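Local coordinates for protein inosine-uridine preferring nucleoside hydrolase (Gardnerella vaginalis 315-A, PDB 6BA1) that belongs to the inosine-uridine preferring nucleoside hydrolase family and carries a calcium ion in a metal site of its alpha/beta fold, at residues G59-H71 and P102-I114. Numbering follows the deposited sequence.
Sequences GHPEVKVYKGLSH and PRKAEDESAVDFI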
loop_
_atom_site.group_PDB
_atom_site.type_symbol
_atom_site.label_atom_id
_atom_site.label_comp_id
_atom_site.label_asym_id
_atom_site.label_seq_id
_atom_site.Cartn_x
_atom_site.Cartn_y
_atom_site.Cartn_z
ATOM N N GLY A 59 -33.882 4.908 20.487
ATOM C CA GLY A 59 -35.056 5.742 20.245
ATOM C C GLY A 59 -35.433 5.867 18.782
ATOM O O GLY A 59 -36.081 6.844 18.400
ATOM N N HIS A 60 -35.043 4.885 17.965
ATOM C CA HIS A 60 -35.298 4.919 16.525
ATOM C C HIS A 60 -35.781 3.559 16.022
ATOM O O HIS A 60 -35.053 2.862 15.317
ATOM C CB HIS A 60 -34.042 5.379 15.776
ATOM C CG HIS A 60 -33.695 6.813 16.021
ATOM N ND1 HIS A 60 -33.107 7.243 17.191
ATOM C CD2 HIS A 60 -33.875 7.916 15.259
ATOM C CE1 HIS A 60 -32.937 8.553 17.137
ATOM N NE2 HIS A 60 -33.377 8.983 15.967
ATOM N N PRO A 61 -37.032 3.183 16.371
ATOM C CA PRO A 61 -37.598 1.934 15.866
ATOM C C PRO A 61 -38.146 2.009 14.437
ATOM O O PRO A 61 -38.736 1.037 13.991
ATOM C CB PRO A 61 -38.744 1.638 16.855
ATOM C CG PRO A 61 -38.746 2.749 17.860
ATOM C CD PRO A 61 -38.001 3.878 17.236
ATOM N N GLU A 62 -37.989 3.151 13.756
ATOM C CA GLU A 62 -38.308 3.267 12.325
ATOM C C GLU A 62 -37.278 2.585 11.424
ATOM O O GLU A 62 -37.539 2.369 10.240
ATOM C CB GLU A 62 -38.492 4.746 11.905
ATOM C CG GLU A 62 -37.251 5.547 11.496
ATOM C CD GLU A 62 -36.354 5.970 12.654
ATOM O OE1 GLU A 62 -36.569 5.492 13.787
ATOM O OE2 GLU A 62 -35.429 6.788 12.427
ATOM N N VAL A 63 -36.104 2.275 11.971
ATOM C CA VAL A 63 -35.021 1.671 11.201
ATOM C C VAL A 63 -35.387 0.230 10.865
ATOM O O VAL A 63 -35.417 -0.626 11.733
ATOM C CB VAL A 63 -33.678 1.733 11.958
ATOM C CG1 VAL A 63 -32.590 0.980 11.200
ATOM C CG2 VAL A 63 -33.265 3.180 12.192
ATOM N N LYS A 64 -35.651 -0.019 9.592
ATOM C CA LYS A 64 -36.126 -1.306 9.104
ATOM C C LYS A 64 -34.923 -2.198 8.835
ATOM O O LYS A 64 -34.045 -1.841 8.044
ATOM C CB LYS A 64 -36.949 -1.124 7.831
ATOM C CG LYS A 64 -38.029 -0.063 7.964
ATOM C CD LYS A 64 -39.107 -0.144 6.894
ATOM C CE LYS A 64 -39.710 1.238 6.557
ATOM N NZ LYS A 64 -41.172 1.128 6.360
ATOM N N VAL A 65 -34.877 -3.350 9.497
ATOM C CA VAL A 65 -33.741 -4.268 9.402
ATOM C C VAL A 65 -34.034 -5.363 8.376
ATOM O O VAL A 65 -34.980 -6.128 8.537
ATOM C CB VAL A 65 -33.438 -4.900 10.774
ATOM C CG1 VAL A 65 -32.302 -5.906 10.675
ATOM C CG2 VAL A 65 -33.115 -3.804 11.786
ATOM N N TYR A 66 -33.214 -5.435 7.331
ATOM C CA TYR A 66 -33.385 -6.420 6.259
ATOM C C TYR A 66 -32.432 -7.591 6.461
ATOM O O TYR A 66 -31.523 -7.532 7.280
ATOM C CB TYR A 66 -33.190 -5.762 4.893
ATOM C CG TYR A 66 -34.188 -4.652 4.647
ATOM C CD1 TYR A 66 -35.340 -4.872 3.903
ATOM C CD2 TYR A 66 -33.988 -3.380 5.181
ATOM C CE1 TYR A 66 -36.260 -3.846 3.682
ATOM C CE2 TYR A 66 -34.896 -2.356 4.973
ATOM C CZ TYR A 66 -36.029 -2.588 4.225
ATOM O OH TYR A 66 -36.925 -1.560 4.022
ATOM N N LYS A 67 -32.657 -8.655 5.701
ATOM C CA LYS A 67 -32.033 -9.947 5.930
ATOM C C LYS A 67 -31.137 -10.306 4.738
ATOM O O LYS A 67 -31.629 -10.649 3.662
ATOM C CB LYS A 67 -33.136 -11.003 6.143
ATOM C CG LYS A 67 -33.069 -11.755 7.466
ATOM C CD LYS A 67 -34.389 -12.447 7.765
ATOM C CE LYS A 67 -34.359 -13.166 9.100
ATOM N NZ LYS A 67 -35.557 -14.033 9.288
ATOM N N GLY A 68 -29.824 -10.182 4.922
ATOM C CA GLY A 68 -28.845 -10.573 3.901
ATOM C C GLY A 68 -28.500 -12.054 3.942
ATOM O O GLY A 68 -29.268 -12.854 4.445
ATOM N N LEU A 69 -27.323 -12.395 3.422
ATOM C CA LEU A 69 -26.899 -13.789 3.245
ATOM C C LEU A 69 -26.142 -14.322 4.459
ATOM O O LEU A 69 -25.420 -13.574 5.104
ATOM C CB LEU A 69 -26.054 -13.911 1.966
ATOM C CG LEU A 69 -26.826 -13.651 0.667
ATOM C CD1 LEU A 69 -25.972 -13.002 -0.401
ATOM C CD2 LEU A 69 -27.402 -14.947 0.140
ATOM N N SER A 70 -26.311 -15.613 4.751
ATOM C CA SER A 70 -25.714 -16.272 5.941
ATOM C C SER A 70 -24.247 -16.660 5.769
ATOM O O SER A 70 -23.462 -16.509 6.712
ATOM C CB SER A 70 -26.494 -17.541 6.293
ATOM O OG SER A 70 -27.809 -17.235 6.705
ATOM N N HIS A 71 -23.902 -17.182 4.589
ATOM C CA HIS A 71 -22.546 -17.698 4.318
ATOM C C HIS A 71 -21.877 -16.921 3.180
ATOM O O HIS A 71 -22.513 -16.113 2.507
ATOM C CB HIS A 71 -22.573 -19.220 4.020
ATOM C CG HIS A 71 -23.558 -19.633 2.970
ATOM N ND1 HIS A 71 -24.738 -20.280 3.270
ATOM C CD2 HIS A 71 -23.538 -19.505 1.620
ATOM C CE1 HIS A 71 -25.409 -20.532 2.155
ATOM N NE2 HIS A 71 -24.699 -20.073 1.138
ATOM N N PRO A 102 -39.841 -6.364 19.638
ATOM C CA PRO A 102 -40.983 -7.097 19.093
ATOM C C PRO A 102 -41.175 -6.900 17.577
ATOM O O PRO A 102 -41.918 -7.668 16.961
ATOM C CB PRO A 102 -42.167 -6.530 19.876
ATOM C CG PRO A 102 -41.750 -5.148 20.232
ATOM C CD PRO A 102 -40.257 -5.173 20.397
ATOM N N ARG A 103 -40.513 -5.889 16.999
ATOM C CA ARG A 103 -40.438 -5.715 15.534
ATOM C C ARG A 103 -39.556 -6.820 15.048
ATOM O O ARG A 103 -38.725 -7.367 15.805
ATOM C CB ARG A 103 -39.850 -4.335 15.114
ATOM C CG ARG A 103 -40.142 -3.301 16.118
ATOM C CD ARG A 103 -39.636 -1.827 15.835
ATOM N NE ARG A 103 -38.217 -1.787 15.492
ATOM C CZ ARG A 103 -37.725 -1.821 14.262
ATOM N NH1 ARG A 103 -38.550 -1.948 13.220
ATOM N NH2 ARG A 103 -36.426 -1.734 13.987
ATOM N N LYS A 104 -39.749 -7.195 13.782
ATOM C CA LYS A 104 -38.992 -8.265 13.140
ATOM C C LYS A 104 -38.475 -7.863 11.770
ATOM O O LYS A 104 -38.771 -6.770 11.285
ATOM C CB LYS A 104 -39.866 -9.535 13.083
ATOM C CG LYS A 104 -40.124 -10.117 14.470
ATOM C CD LYS A 104 -39.955 -11.644 14.722
ATOM C CE LYS A 104 -39.313 -11.887 16.100
ATOM N NZ LYS A 104 -39.749 -13.143 16.762
ATOM N N ALA A 105 -37.677 -8.733 11.159
ATOM C CA ALA A 105 -37.041 -8.432 9.877
ATOM C C ALA A 105 -38.060 -8.260 8.771
ATOM O O ALA A 105 -39.072 -8.952 8.749
ATOM C CB ALA A 105 -36.065 -9.535 9.502
ATOM N N GLU A 106 -37.783 -7.344 7.839
ATOM C CA GLU A 106 -38.673 -7.101 6.696
ATOM C C GLU A 106 -38.735 -8.327 5.798
ATOM O O GLU A 106 -37.880 -9.212 5.868
ATOM C CB GLU A 106 -38.211 -5.903 5.886
ATOM C CG GLU A 106 -38.218 -4.572 6.640
ATOM C CD GLU A 106 -39.599 -4.091 7.009
ATOM O OE1 GLU A 106 -40.533 -4.285 6.217
ATOM O OE2 GLU A 106 -39.734 -3.492 8.088
ATOM N N ASP A 107 -39.766 -8.381 4.957
ATOM C CA ASP A 107 -40.060 -9.585 4.175
ATOM C C ASP A 107 -39.030 -9.826 3.089
ATOM O O ASP A 107 -38.552 -10.944 2.934
ATOM C CB ASP A 107 -41.470 -9.515 3.563
ATOM C CG ASP A 107 -42.575 -9.600 4.608
ATOM O OD1 ASP A 107 -42.291 -9.847 5.801
ATOM O OD2 ASP A 107 -43.756 -9.462 4.208
ATOM N N GLU A 108 -38.702 -8.778 2.342
ATOM C CA GLU A 108 -37.731 -8.885 1.249
ATOM C C GLU A 108 -36.286 -9.049 1.736
ATOM O O GLU A 108 -35.940 -8.668 2.857
ATOM C CB GLU A 108 -37.853 -7.686 0.299
ATOM C CG GLU A 108 -37.378 -6.363 0.879
ATOM C CD GLU A 108 -38.213 -5.175 0.408
ATOM O OE1 GLU A 108 -39.441 -5.149 0.715
ATOM O OE2 GLU A 108 -37.626 -4.276 -0.248
ATOM N N SER A 109 -35.462 -9.626 0.864
ATOM C CA SER A 109 -34.028 -9.801 1.129
ATOM C C SER A 109 -33.313 -8.457 1.071
ATOM O O SER A 109 -33.778 -7.512 0.423
ATOM C CB SER A 109 -33.384 -10.791 0.138
ATOM O OG SER A 109 -33.124 -10.200 -1.126
ATOM N N ALA A 110 -32.174 -8.392 1.743
ATOM C CA ALA A 110 -31.364 -7.180 1.783
ATOM C C ALA A 110 -30.689 -6.910 0.451
ATOM O O ALA A 110 -30.433 -5.755 0.102
ATOM C CB ALA A 110 -30.330 -7.275 2.881
ATOM N N VAL A 111 -30.402 -7.986 -0.279
ATOM C CA VAL A 111 -29.931 -7.897 -1.663
ATOM C C VAL A 111 -30.878 -6.994 -2.469
ATOM O O VAL A 111 -30.442 -6.016 -3.080
ATOM C CB VAL A 111 -29.840 -9.296 -2.330
ATOM C CG1 VAL A 111 -29.259 -9.191 -3.736
ATOM C CG2 VAL A 111 -29.040 -10.280 -1.470
ATOM N N ASP A 112 -32.174 -7.316 -2.432
ATOM C CA ASP A 112 -33.202 -6.565 -3.173
ATOM C C ASP A 112 -33.481 -5.180 -2.595
ATOM O O ASP A 112 -33.802 -4.258 -3.346
ATOM C CB ASP A 112 -34.519 -7.349 -3.242
ATOM C CG ASP A 112 -34.403 -8.636 -4.036
ATOM O OD1 ASP A 112 -33.664 -8.677 -5.043
ATOM O OD2 ASP A 112 -35.081 -9.612 -3.642
ATOM N N PHE A 113 -33.385 -5.039 -1.272
ATOM C CA PHE A 113 -33.556 -3.737 -0.617
ATOM C C PHE A 113 -32.515 -2.725 -1.090
ATOM O O PHE A 113 -32.840 -1.556 -1.321
ATOM C CB PHE A 113 -33.490 -3.866 0.905
ATOM C CG PHE A 113 -33.463 -2.541 1.619
ATOM C CD1 PHE A 113 -34.491 -1.614 1.438
ATOM C CD2 PHE A 113 -32.399 -2.207 2.454
ATOM C CE1 PHE A 113 -34.465 -0.390 2.092
ATOM C CE2 PHE A 113 -32.374 -0.982 3.107
ATOM C CZ PHE A 113 -33.406 -0.074 2.924
ATOM N N ILE A 114 -31.271 -3.182 -1.220
ATOM C CA ILE A 114 -30.180 -2.351 -1.727
ATOM C C ILE A 114 -30.477 -1.926 -3.168
ATOM O O ILE A 114 -30.460 -0.733 -3.480
ATOM C CB ILE A 114 -28.818 -3.084 -1.631
ATOM C CG1 ILE A 114 -28.404 -3.234 -0.158
ATOM C CG2 ILE A 114 -27.723 -2.341 -2.396
ATOM C CD1 ILE A 114 -27.364 -4.307 0.095
#
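Pro-61 opens the contact by laying its carbonyl over the guanidinium of Arg-103, with O 2.9 Å above the plane and near its centre; its ring carbon CB rests on Arg-103 CD. The same guanidinium turns NH2 to the carbonyl of the beta turn's last residue, Val-63 O, in a bent hydrogen bond of 2.7 Å, while NE pairs with Asp-56 of helix 44-57. A bend at chi3 (-51°) brings the group over this turn. Lys-64 passes Glu-106 with its aliphatic part: CD lies 3.6 Å from OE2, but NZ stays 5.1 Å from that oxygen, so the opposite charges do not touch. Next, Val-65 O accepts from Glu-106 N at 3.1 Å. Tyr-66 supplies the largest surface. Its ring stacks face to face on Phe-113, centroids 3.6 Å apart and planes at 8°, and Glu-106 CG covers the opposite face in a CH-pi contact; Glu-108 CG approaches the edge. Phe-113 reaches the tyrosine from the helix because chi1 (172°) turns its ring away from its own backbone N. Lys-67 O accepts from Ala-110 N at 3.0 Å, and Ala-110 CB packs against Gly-68 N. Strand 64-67, the outermost parallel strand at this end of the sheet, pairs on its other side with strand 31-37. Along its outer side, segment 102-114 adds isolated backbone bonds and a sandwiched tyrosine as it leads into helix 110-121, while Arg-103 probably gives the turn carbonyls favourable electrostatic surroundings.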